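Local coordinates for protein (CD58) (Homo sapiens, PDB 1CCZ) that serves as a cell-surface adhesion glycoprotein whose extracellular immunoglobulin-like region binds the receptor CD2, at residues T118-K123 with R135-S140; M95-M100 with C112-G117; W28-D33 with D73-E78. All blocks are in the same frame, centred on the assembly; numbering follows the deposited sequence.

In the fold
From the N terminus, the chain first builds an immunoglobulin-like domain, where interaction 3 joins strands 26-30 and 73-78 side by side in a six-stranded sheet and closes a long loop. After strand 86-93 the chain passes into the second domain. There interaction 2 folds the connecting segment 95-100 against 112-117, and interaction 1 then brings 118-123 onto 135-140, across the two sheets of that domain. The three closures follow in series and none crosses another. Interactions 1 and 2 touch through strands 109-113 and 138-142 and through Lys137 to Leu115, their centres about 8 Å apart. Interaction 3 lies about 31 and 33 Å from them, between centres.

Interaction 1 (T118-K123 with R135-S140); sequences TDVELK and RQKTMS
Arg135 brings its guanidinium group to Asp119 and Glu121, and these charged residues make up the polar side of the contact. Across the contact, its hydrogen bond runs from NH2 to Asp119 O, 3.3 Å long with an N-H...O angle of 155°, the donor standing above the carbonyl plane. The bends at chi2 and chi3 fold the arginine back over segment 118-123 to make this possible. Glu121 OE1 lies over one face of the guanidinium, 3.3 Å from Arg135 NH1, so this salt bridge rests on charge and no N-H points at the oxygen. The other carboxylate oxygen of Glu121, OE2, is gripped by Lys123 NZ at 2.7 Å, and the glutamate thus spans two cations. Asp119 was modelled in two conformers, so its charge pairing over the opposite face is doubtful.

Apolar packing fills the inner side. Leu122 points toward segment 135-140 and sets CD1 3.5 Å from Lys137 C, while its CB meets Met139 CE at 3.8 Å. A branched leucine and a flexible methionine suit this buried place, where Cys112 and Cys152 lie close to the leucine. Val120 CG2 touches Lys137 CE at 3.9 Å, the lysine chain crossing it at about a right angle before its NZ bonds to Leu115 O.

Arg135 CA lies 3.5 Å from Val120 O, a CA-H...O contact. Gln136 O is buried beneath Leu122 CG, 3.4 Å away, with no partner in the model. At Arg135 to Lys137 the chain crosses from strand 129-134 to strand 138-142. The chemistry implies a division of labour: Leu122 and Met139 pack between the sheets of this C2-set domain, while the arginine's carboxylate pairs, resting on charge alone, probably add a less directional attraction at the border.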
loop_
_atom_site.group_PDB
_atom_site.type_symbol
_atom_site.label_atom_id
_atom_site.label_comp_id
_atom_site.label_asym_id
_atom_site.label_seq_id
_atom_site.Cartn_x
_atom_site.Cartn_y
_atom_site.Cartn_z
ATOM N N THR A 118 2.619 -2.093 -6.996
ATOM C CA THR A 118 1.292 -1.607 -7.342
ATOM C C THR A 118 1.308 -0.067 -7.232
ATOM O O THR A 118 1.859 0.473 -6.274
ATOM C CB THR A 118 0.213 -2.154 -6.357
ATOM O OG1 THR A 118 0.325 -3.571 -6.235
ATOM C CG2 THR A 118 -1.159 -1.850 -6.871
ATOM N N ASP A 119 0.703 0.628 -8.194
ATOM C CA ASP A 119 0.641 2.103 -8.178
ATOM C C ASP A 119 1.989 2.706 -7.823
ATOM O O ASP A 119 2.144 3.470 -6.866
ATOM C CB ASP A 119 -0.406 2.612 -7.180
ATOM C CG ASP A 119 -1.099 3.882 -7.661
ATOM O OD1 ASP A 119 -1.028 4.201 -8.873
ATOM O OD2 ASP A 119 -1.718 4.558 -6.819
ATOM N N VAL A 120 2.963 2.349 -8.632
ATOM C CA VAL A 120 4.316 2.783 -8.443
ATOM C C VAL A 120 4.594 4.134 -9.096
ATOM O O VAL A 120 4.023 4.489 -10.125
ATOM C CB VAL A 120 5.271 1.715 -9.042
ATOM C CG1 VAL A 120 6.726 2.160 -8.949
ATOM C CG2 VAL A 120 5.066 0.404 -8.323
ATOM N N GLU A 121 5.489 4.877 -8.468
ATOM C CA GLU A 121 5.951 6.146 -8.977
ATOM C C GLU A 121 7.482 5.999 -9.005
ATOM O O GLU A 121 8.077 5.497 -8.050
ATOM C CB GLU A 121 5.565 7.258 -8.013
ATOM C CG GLU A 121 5.836 8.636 -8.525
ATOM C CD GLU A 121 5.161 9.704 -7.675
ATOM O OE1 GLU A 121 3.906 9.843 -7.757
ATOM O OE2 GLU A 121 5.892 10.395 -6.925
ATOM N N LEU A 122 8.110 6.408 -10.098
ATOM C CA LEU A 122 9.564 6.375 -10.205
ATOM C C LEU A 122 10.008 7.829 -10.015
ATOM O O LEU A 122 9.391 8.754 -10.571
ATOM C CB LEU A 122 9.991 5.878 -11.587
ATOM C CG LEU A 122 9.803 4.376 -11.837
ATOM C CD1 LEU A 122 10.245 4.046 -13.258
ATOM C CD2 LEU A 122 10.603 3.562 -10.806
ATOM N N LYS A 123 11.053 8.040 -9.219
ATOM C CA LYS A 123 11.566 9.381 -8.972
ATOM C C LYS A 123 13.046 9.396 -9.338
ATOM O O LYS A 123 13.792 8.506 -8.928
ATOM C CB LYS A 123 11.382 9.727 -7.508
ATOM C CG LYS A 123 9.942 9.678 -7.087
ATOM C CD LYS A 123 9.845 9.896 -5.610
ATOM C CE LYS A 123 9.051 11.145 -5.305
ATOM N NZ LYS A 123 7.642 10.838 -4.863
ATOM N N ARG A 135 4.278 8.452 -12.596
ATOM C CA ARG A 135 3.470 7.360 -12.061
ATOM C C ARG A 135 3.451 6.286 -13.163
ATOM O O ARG A 135 2.449 6.079 -13.831
ATOM C CB ARG A 135 2.063 7.885 -11.752
ATOM C CG ARG A 135 1.131 6.899 -11.081
ATOM C CD ARG A 135 0.566 7.453 -9.770
ATOM N NE ARG A 135 1.202 6.820 -8.614
ATOM C CZ ARG A 135 1.334 7.378 -7.412
ATOM N NH1 ARG A 135 0.875 8.599 -7.175
ATOM N NH2 ARG A 135 1.944 6.711 -6.439
ATOM N N GLN A 136 4.588 5.632 -13.365
ATOM C CA GLN A 136 4.737 4.604 -14.394
ATOM C C GLN A 136 5.859 3.674 -13.947
ATOM O O GLN A 136 6.593 4.006 -13.018
ATOM C CB GLN A 136 5.178 5.226 -15.702
ATOM C CG GLN A 136 4.122 5.901 -16.484
ATOM C CD GLN A 136 4.491 5.940 -17.954
ATOM O OE1 GLN A 136 3.735 6.463 -18.783
ATOM N NE2 GLN A 136 5.670 5.388 -18.295
ATOM N N LYS A 137 6.014 2.535 -14.623
ATOM C CA LYS A 137 7.076 1.609 -14.248
ATOM C C LYS A 137 8.320 1.742 -15.130
ATOM O O LYS A 137 9.278 0.969 -15.028
ATOM C CB LYS A 137 6.542 0.179 -14.208
ATOM C CG LYS A 137 5.826 -0.076 -12.896
ATOM C CD LYS A 137 5.535 -1.533 -12.752
ATOM C CE LYS A 137 4.813 -1.798 -11.479
ATOM N NZ LYS A 137 4.545 -3.242 -11.436
ATOM N N THR A 138 8.290 2.731 -16.011
ATOM C CA THR A 138 9.448 3.048 -16.821
ATOM C C THR A 138 9.417 4.572 -16.976
ATOM O O THR A 138 8.341 5.183 -17.040
ATOM C CB THR A 138 9.456 2.312 -18.166
ATOM O OG1 THR A 138 10.716 2.546 -18.798
ATOM C CG2 THR A 138 8.340 2.787 -19.077
ATOM N N MET A 139 10.594 5.186 -16.974
ATOM C CA MET A 139 10.722 6.641 -17.069
ATOM C C MET A 139 12.042 6.952 -17.720
ATOM O O MET A 139 13.053 6.411 -17.321
ATOM C CB MET A 139 10.719 7.245 -15.670
ATOM C CG MET A 139 10.968 8.755 -15.624
ATOM S SD MET A 139 10.691 9.421 -13.941
ATOM C CE MET A 139 12.081 8.724 -13.109
ATOM N N SER A 140 12.042 7.821 -18.721
ATOM C CA SER A 140 13.284 8.173 -19.395
ATOM C C SER A 140 13.609 9.636 -19.184
ATOM O O SER A 140 12.727 10.433 -18.866
ATOM C CB SER A 140 13.172 7.862 -20.872
ATOM O OG SER A 140 13.091 6.457 -21.048
#

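Interaction 2 (M95-M100 with C112-G117); sequences MVSKPM and CEVLEG
Ser97 turns OG between its own backbone N and carbonyl carbon (chi1 47°), which aims the hydroxyl at segment 112-117, while Val114 sets CG2 anti to its backbone N and so lays that methyl against Ser97. The serine oxygen accepts a nearly straight bond from Glu116 N, 3.0 Å long. Serine suits the place because its short side chain supplies an acceptor beside the main chain. Val114 CG2 presses close on Ser97 O, at 3.2 Å. A weak bond of 3.3 Å runs the opposite way, from Ser97 N to Glu116 O.

Farther along, the chains settle into an antiparallel hydrogen-bonded pair, Met100 with Glu113. Met100 N reaches Glu113 O at 2.8 Å, and Glu113 N reaches Met100 O at 2.9 Å. Just before it Pro99, with no N-H to offer, lays CB 3.8 Å from Cys112 SG. The proline ring thus packs beside the Cys112-Cys152 disulfide, one of two in this domain, with Ala154 also on it.

Val96 faces Gly117 closely, CA to CA at 3.9 Å. The glycine has phi 127° and psi 144°, a region open chiefly to glycine, and the lack of a beta carbon lets it sit this close to Val96. At the Met95 end a water donates to both Met95 O and Glu116 OE1, and Glu94 OE2 holds Gly117 N.

Segment 95-100 connects the two domains, so the contact fastens the entry into the second domain onto the segment that follows from strand 109-113. A bond to a side-chain oxygen does part of the work of a sheet bond where the strand pairing has not yet begun, which implies that the joint is held by specific polar links and not by apolar contact alone.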
loop_
_atom_site.group_PDB
_atom_site.type_symbol
_atom_site.label_atom_id
_atom_site.label_comp_id
_atom_site.label_asym_id
_atom_site.label_seq_id
_atom_site.Cartn_x
_atom_site.Cartn_y
_atom_site.Cartn_z
ATOM N N MET A 95 4.673 -4.854 -3.027
ATOM C CA MET A 95 5.853 -4.024 -2.822
ATOM C C MET A 95 6.656 -3.874 -4.106
ATOM O O MET A 95 6.630 -4.761 -4.966
ATOM C CB MET A 95 6.730 -4.642 -1.746
ATOM C CG MET A 95 6.226 -4.357 -0.346
ATOM S SD MET A 95 7.211 -5.208 0.877
ATOM C CE MET A 95 7.338 -6.861 0.077
ATOM N N VAL A 96 7.367 -2.747 -4.245
ATOM C CA VAL A 96 8.184 -2.492 -5.441
ATOM C C VAL A 96 9.447 -3.338 -5.386
ATOM O O VAL A 96 9.891 -3.733 -4.294
ATOM C CB VAL A 96 8.626 -0.989 -5.547
ATOM C CG1 VAL A 96 7.430 -0.084 -5.640
ATOM C CG2 VAL A 96 9.479 -0.594 -4.346
ATOM N N SER A 97 10.013 -3.657 -6.553
ATOM C CA SER A 97 11.275 -4.378 -6.570
ATOM C C SER A 97 12.347 -3.274 -6.705
ATOM O O SER A 97 12.022 -2.075 -6.673
ATOM C CB SER A 97 11.351 -5.364 -7.739
ATOM O OG SER A 97 10.945 -4.787 -8.955
ATOM N N LYS A 98 13.607 -3.657 -6.839
ATOM C CA LYS A 98 14.656 -2.665 -6.965
ATOM C C LYS A 98 14.698 -2.140 -8.405
ATOM O O LYS A 98 14.700 -2.927 -9.357
ATOM C CB LYS A 98 15.996 -3.281 -6.569
ATOM C CG LYS A 98 17.168 -2.310 -6.613
ATOM C CD LYS A 98 18.465 -3.048 -6.927
ATOM C CE LYS A 98 19.684 -2.266 -6.443
ATOM N NZ LYS A 98 19.387 -1.319 -5.311
ATOM N N PRO A 99 14.719 -0.798 -8.587
ATOM C CA PRO A 99 14.759 -0.252 -9.945
ATOM C C PRO A 99 16.040 -0.595 -10.709
ATOM O O PRO A 99 17.096 -0.855 -10.105
ATOM C CB PRO A 99 14.623 1.266 -9.751
ATOM C CG PRO A 99 14.341 1.482 -8.320
ATOM C CD PRO A 99 14.703 0.260 -7.555
ATOM N N MET A 100 15.927 -0.605 -12.031
ATOM C CA MET A 100 17.052 -0.857 -12.926
ATOM C C MET A 100 17.283 0.441 -13.709
ATOM O O MET A 100 16.333 1.070 -14.187
ATOM C CB MET A 100 16.739 -1.964 -13.934
ATOM C CG MET A 100 17.129 -3.353 -13.481
ATOM S SD MET A 100 17.011 -4.583 -14.820
ATOM C CE MET A 100 17.311 -3.499 -16.350
ATOM N N CYS A 112 14.923 4.524 -16.394
ATOM C CA CYS A 112 14.807 3.834 -15.124
ATOM C C CYS A 112 13.523 3.003 -15.219
ATOM O O CYS A 112 12.546 3.446 -15.815
ATOM C CB CYS A 112 14.692 4.821 -13.965
ATOM S SG CYS A 112 14.392 3.916 -12.415
ATOM N N GLU A 113 13.525 1.799 -14.664
ATOM C CA GLU A 113 12.330 0.972 -14.696
ATOM C C GLU A 113 12.281 0.100 -13.460
ATOM O O GLU A 113 13.279 -0.058 -12.759
ATOM C CB GLU A 113 12.323 0.118 -15.947
ATOM C CG GLU A 113 13.396 -0.940 -15.965
ATOM C CD GLU A 113 13.066 -2.060 -16.931
ATOM O OE1 GLU A 113 12.792 -1.766 -18.108
ATOM O OE2 GLU A 113 13.074 -3.238 -16.509
ATOM N N VAL A 114 11.112 -0.455 -13.166
ATOM C CA VAL A 114 10.976 -1.302 -11.993
ATOM C C VAL A 114 9.935 -2.323 -12.398
ATOM O O VAL A 114 8.955 -1.977 -13.055
ATOM C CB VAL A 114 10.563 -0.473 -10.720
ATOM C CG1 VAL A 114 9.167 0.121 -10.875
ATOM C CG2 VAL A 114 10.653 -1.350 -9.470
ATOM N N LEU A 115 10.174 -3.584 -12.045
ATOM C CA LEU A 115 9.273 -4.677 -12.421
ATOM C C LEU A 115 8.032 -4.842 -11.556
ATOM O O LEU A 115 6.915 -4.857 -12.055
ATOM C CB LEU A 115 10.031 -6.012 -12.437
ATOM C CG LEU A 115 9.272 -7.236 -12.959
ATOM C CD1 LEU A 115 8.810 -6.983 -14.382
ATOM C CD2 LEU A 115 10.183 -8.462 -12.889
ATOM N N GLU A 116 8.238 -4.979 -10.258
ATOM C CA GLU A 116 7.141 -5.206 -9.341
ATOM C C GLU A 116 6.666 -3.953 -8.618
ATOM O O GLU A 116 7.395 -2.964 -8.502
ATOM C CB GLU A 116 7.556 -6.257 -8.301
ATOM C CG GLU A 116 8.008 -7.576 -8.871
ATOM C CD GLU A 116 8.408 -8.540 -7.795
ATOM O OE1 GLU A 116 7.546 -8.867 -6.953
ATOM O OE2 GLU A 116 9.576 -8.976 -7.780
ATOM N N GLY A 117 5.432 -4.019 -8.120
ATOM C CA GLY A 117 4.850 -2.916 -7.387
ATOM C C GLY A 117 3.502 -2.480 -7.918
ATOM O O GLY A 117 3.263 -2.502 -9.133
HETATM O O HOH W 1 7.312 -7.426 -4.333
#

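Interaction 3 (W28-D33 with D73-E78); sequences WKKQKD and DEYEME
Trp28 and Met77 meet on neighbouring antiparallel strands of an immunoglobulin sheet, in the positions of the C and F strands. In immunoglobulin domains of this kind the C strand usually carries the core tryptophan and the F strand a cysteine. Here methionine stands at the latter position, and it packs tightly. Met77 CB lies 3.4 Å from the centroid of the six-membered ring of Trp28, only 8° off the ring normal, and CG continues over the indole; SD makes an oblique Met-aromatic contact. Trp28 keeps CG anti to its carbonyl carbon (chi1 -83°), which brings the ring under the methionine, while NE1 is satisfied by Gly60 O.

The second tight pair is Tyr75 with Lys30. The lysine methylenes cover the ring face, CG 4.0 Å from its centroid in a CH-pi contact, while the ammonium carries on to the carboxylate, Lys30 NZ to Asp73 OD2 at 2.8 Å, and to Ser70 O. Tyr75 OH bonds back to Asp71 O, as in the tyrosine corner. Between these pairs Lys29 and Glu76 exchange two backbone hydrogen bonds.

On the charged face, with Lys29, Glu76 and Glu78, only the Lys29-Glu78 end is loose: Lys29 NZ meets Glu78 OE2 in a salt bridge at 3.3 Å whose hydrogen bond is weak. This face belongs to the GFCC'C'' sheet, the surface CD2-family domains generally use to bind one another, so it probably serves CD2 binding. Where strand 26-30 ends, the chain turns back into strand 33-39 through a type II' turn, Lys30 to Asp33. Glu76, bent at chi2 (88°), curls its carboxylate over it, OE1 2.5 Å from Gln31 O, so the acid probably holds a proton. Gln31 N donates to Glu74 O at 2.9 Å and, weakly, to Glu76 OE2 at 3.2 Å.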
loop_
_atom_site.group_PDB
_atom_site.type_symbol
_atom_site.label_atom_id
_atom_site.label_comp_id
_atom_site.label_asym_id
_atom_site.label_seq_id
_atom_site.Cartn_x
_atom_site.Cartn_y
_atom_site.Cartn_z
ATOM N N TRP A 28 -18.636 -6.488 11.206
ATOM C CA TRP A 28 -17.778 -5.919 10.181
ATOM C C TRP A 28 -18.245 -6.431 8.843
ATOM O O TRP A 28 -18.508 -7.643 8.675
ATOM C CB TRP A 28 -16.329 -6.332 10.387
ATOM C CG TRP A 28 -15.636 -5.484 11.377
ATOM C CD1 TRP A 28 -15.481 -5.741 12.709
ATOM C CD2 TRP A 28 -14.962 -4.239 11.124
ATOM N NE1 TRP A 28 -14.750 -4.740 13.299
ATOM C CE2 TRP A 28 -14.418 -3.805 12.352
ATOM C CE3 TRP A 28 -14.765 -3.454 9.978
ATOM C CZ2 TRP A 28 -13.686 -2.617 12.472
ATOM C CZ3 TRP A 28 -14.038 -2.269 10.098
ATOM C CH2 TRP A 28 -13.508 -1.865 11.337
ATOM N N LYS A 29 -18.364 -5.502 7.894
ATOM C CA LYS A 29 -18.791 -5.842 6.549
ATOM C C LYS A 29 -17.776 -5.333 5.539
ATOM O O LYS A 29 -17.115 -4.320 5.773
ATOM C CB LYS A 29 -20.153 -5.221 6.245
ATOM C CG LYS A 29 -21.327 -5.910 6.916
ATOM C CD LYS A 29 -22.587 -5.073 6.762
ATOM C CE LYS A 29 -23.835 -5.837 7.205
ATOM N NZ LYS A 29 -25.064 -4.986 7.125
ATOM N N LYS A 30 -17.656 -6.068 4.438
ATOM C CA LYS A 30 -16.775 -5.728 3.321
ATOM C C LYS A 30 -17.808 -5.443 2.245
ATOM O O LYS A 30 -18.379 -6.365 1.654
ATOM C CB LYS A 30 -15.923 -6.928 2.926
ATOM C CG LYS A 30 -15.065 -6.731 1.682
ATOM C CD LYS A 30 -14.371 -8.041 1.335
ATOM C CE LYS A 30 -13.193 -7.842 0.407
ATOM N NZ LYS A 30 -13.667 -7.747 -0.992
ATOM N N GLN A 31 -18.057 -4.160 2.013
ATOM C CA GLN A 31 -19.076 -3.766 1.065
ATOM C C GLN A 31 -20.363 -4.072 1.830
ATOM O O GLN A 31 -20.605 -3.511 2.899
ATOM C CB GLN A 31 -19.008 -4.616 -0.214
ATOM C CG GLN A 31 -18.087 -4.069 -1.304
ATOM C CD GLN A 31 -18.361 -2.606 -1.647
ATOM O OE1 GLN A 31 -18.587 -1.772 -0.757
ATOM N NE2 GLN A 31 -18.337 -2.285 -2.941
ATOM N N LYS A 32 -21.167 -4.993 1.322
ATOM C CA LYS A 32 -22.398 -5.301 2.017
ATOM C C LYS A 32 -22.401 -6.700 2.602
ATOM O O LYS A 32 -23.393 -7.122 3.180
ATOM C CB LYS A 32 -23.588 -5.129 1.068
ATOM C CG LYS A 32 -23.995 -3.682 0.850
ATOM C CD LYS A 32 -24.498 -3.050 2.139
ATOM C CE LYS A 32 -24.375 -1.523 2.094
ATOM N NZ LYS A 32 -25.444 -0.861 1.276
ATOM N N ASP A 33 -21.297 -7.420 2.466
ATOM C CA ASP A 33 -21.248 -8.772 2.991
ATOM C C ASP A 33 -20.514 -8.836 4.315
ATOM O O ASP A 33 -19.604 -8.048 4.564
ATOM C CB ASP A 33 -20.614 -9.694 1.964
ATOM C CG ASP A 33 -21.234 -9.521 0.597
ATOM O OD1 ASP A 33 -22.435 -9.841 0.438
ATOM O OD2 ASP A 33 -20.528 -9.044 -0.317
ATOM N N ASP A 73 -11.007 -3.125 -0.645
ATOM C CA ASP A 73 -12.417 -2.796 -0.654
ATOM C C ASP A 73 -12.729 -1.842 0.475
ATOM O O ASP A 73 -11.846 -1.440 1.238
ATOM C CB ASP A 73 -13.213 -4.082 -0.427
ATOM C CG ASP A 73 -14.429 -4.174 -1.288
ATOM O OD1 ASP A 73 -14.993 -3.114 -1.636
ATOM O OD2 ASP A 73 -14.822 -5.313 -1.617
ATOM N N GLU A 74 -13.999 -1.477 0.569
ATOM C CA GLU A 74 -14.440 -0.639 1.654
ATOM C C GLU A 74 -15.012 -1.583 2.707
ATOM O O GLU A 74 -15.721 -2.534 2.373
ATOM C CB GLU A 74 -15.526 0.309 1.208
ATOM C CG GLU A 74 -15.660 1.458 2.168
ATOM C CD GLU A 74 -17.081 1.891 2.357
ATOM O OE1 GLU A 74 -17.984 1.299 1.729
ATOM O OE2 GLU A 74 -17.289 2.836 3.143
ATOM N N TYR A 75 -14.681 -1.325 3.968
ATOM C CA TYR A 75 -15.150 -2.130 5.085
ATOM C C TYR A 75 -15.852 -1.179 6.033
ATOM O O TYR A 75 -15.430 -0.027 6.210
ATOM C CB TYR A 75 -13.987 -2.801 5.816
ATOM C CG TYR A 75 -13.294 -3.888 5.030
ATOM C CD1 TYR A 75 -12.491 -3.576 3.918
ATOM C CD2 TYR A 75 -13.426 -5.231 5.396
ATOM C CE1 TYR A 75 -11.831 -4.579 3.192
ATOM C CE2 TYR A 75 -12.773 -6.240 4.679
ATOM C CZ TYR A 75 -11.976 -5.900 3.580
ATOM O OH TYR A 75 -11.313 -6.884 2.892
ATOM N N GLU A 76 -16.928 -1.671 6.641
ATOM C CA GLU A 76 -17.706 -0.865 7.570
ATOM C C GLU A 76 -17.950 -1.630 8.878
ATOM O O GLU A 76 -18.226 -2.830 8.873
ATOM C CB GLU A 76 -19.042 -0.479 6.915
ATOM C CG GLU A 76 -18.928 -0.104 5.438
ATOM C CD GLU A 76 -19.048 -1.305 4.493
ATOM O OE1 GLU A 76 -19.712 -2.295 4.867
ATOM O OE2 GLU A 76 -18.482 -1.267 3.369
ATOM N N MET A 77 -17.825 -0.923 9.990
ATOM C CA MET A 77 -18.043 -1.503 11.303
ATOM C C MET A 77 -19.324 -0.965 11.895
ATOM O O MET A 77 -19.577 0.234 11.818
ATOM C CB MET A 77 -16.904 -1.122 12.242
ATOM C CG MET A 77 -16.927 -1.858 13.569
ATOM S SD MET A 77 -16.948 -0.747 14.996
ATOM C CE MET A 77 -18.682 -0.300 14.972
ATOM N N GLU A 78 -20.146 -1.828 12.471
ATOM C CA GLU A 78 -21.343 -1.328 13.123
ATOM C C GLU A 78 -21.495 -1.998 14.459
ATOM O O GLU A 78 -21.128 -3.171 14.624
ATOM C CB GLU A 78 -22.595 -1.550 12.291
ATOM C CG GLU A 78 -22.717 -2.875 11.656
ATOM C CD GLU A 78 -24.048 -3.005 10.957
ATOM O OE1 GLU A 78 -25.071 -2.988 11.666
ATOM O OE2 GLU A 78 -24.086 -3.114 9.711
#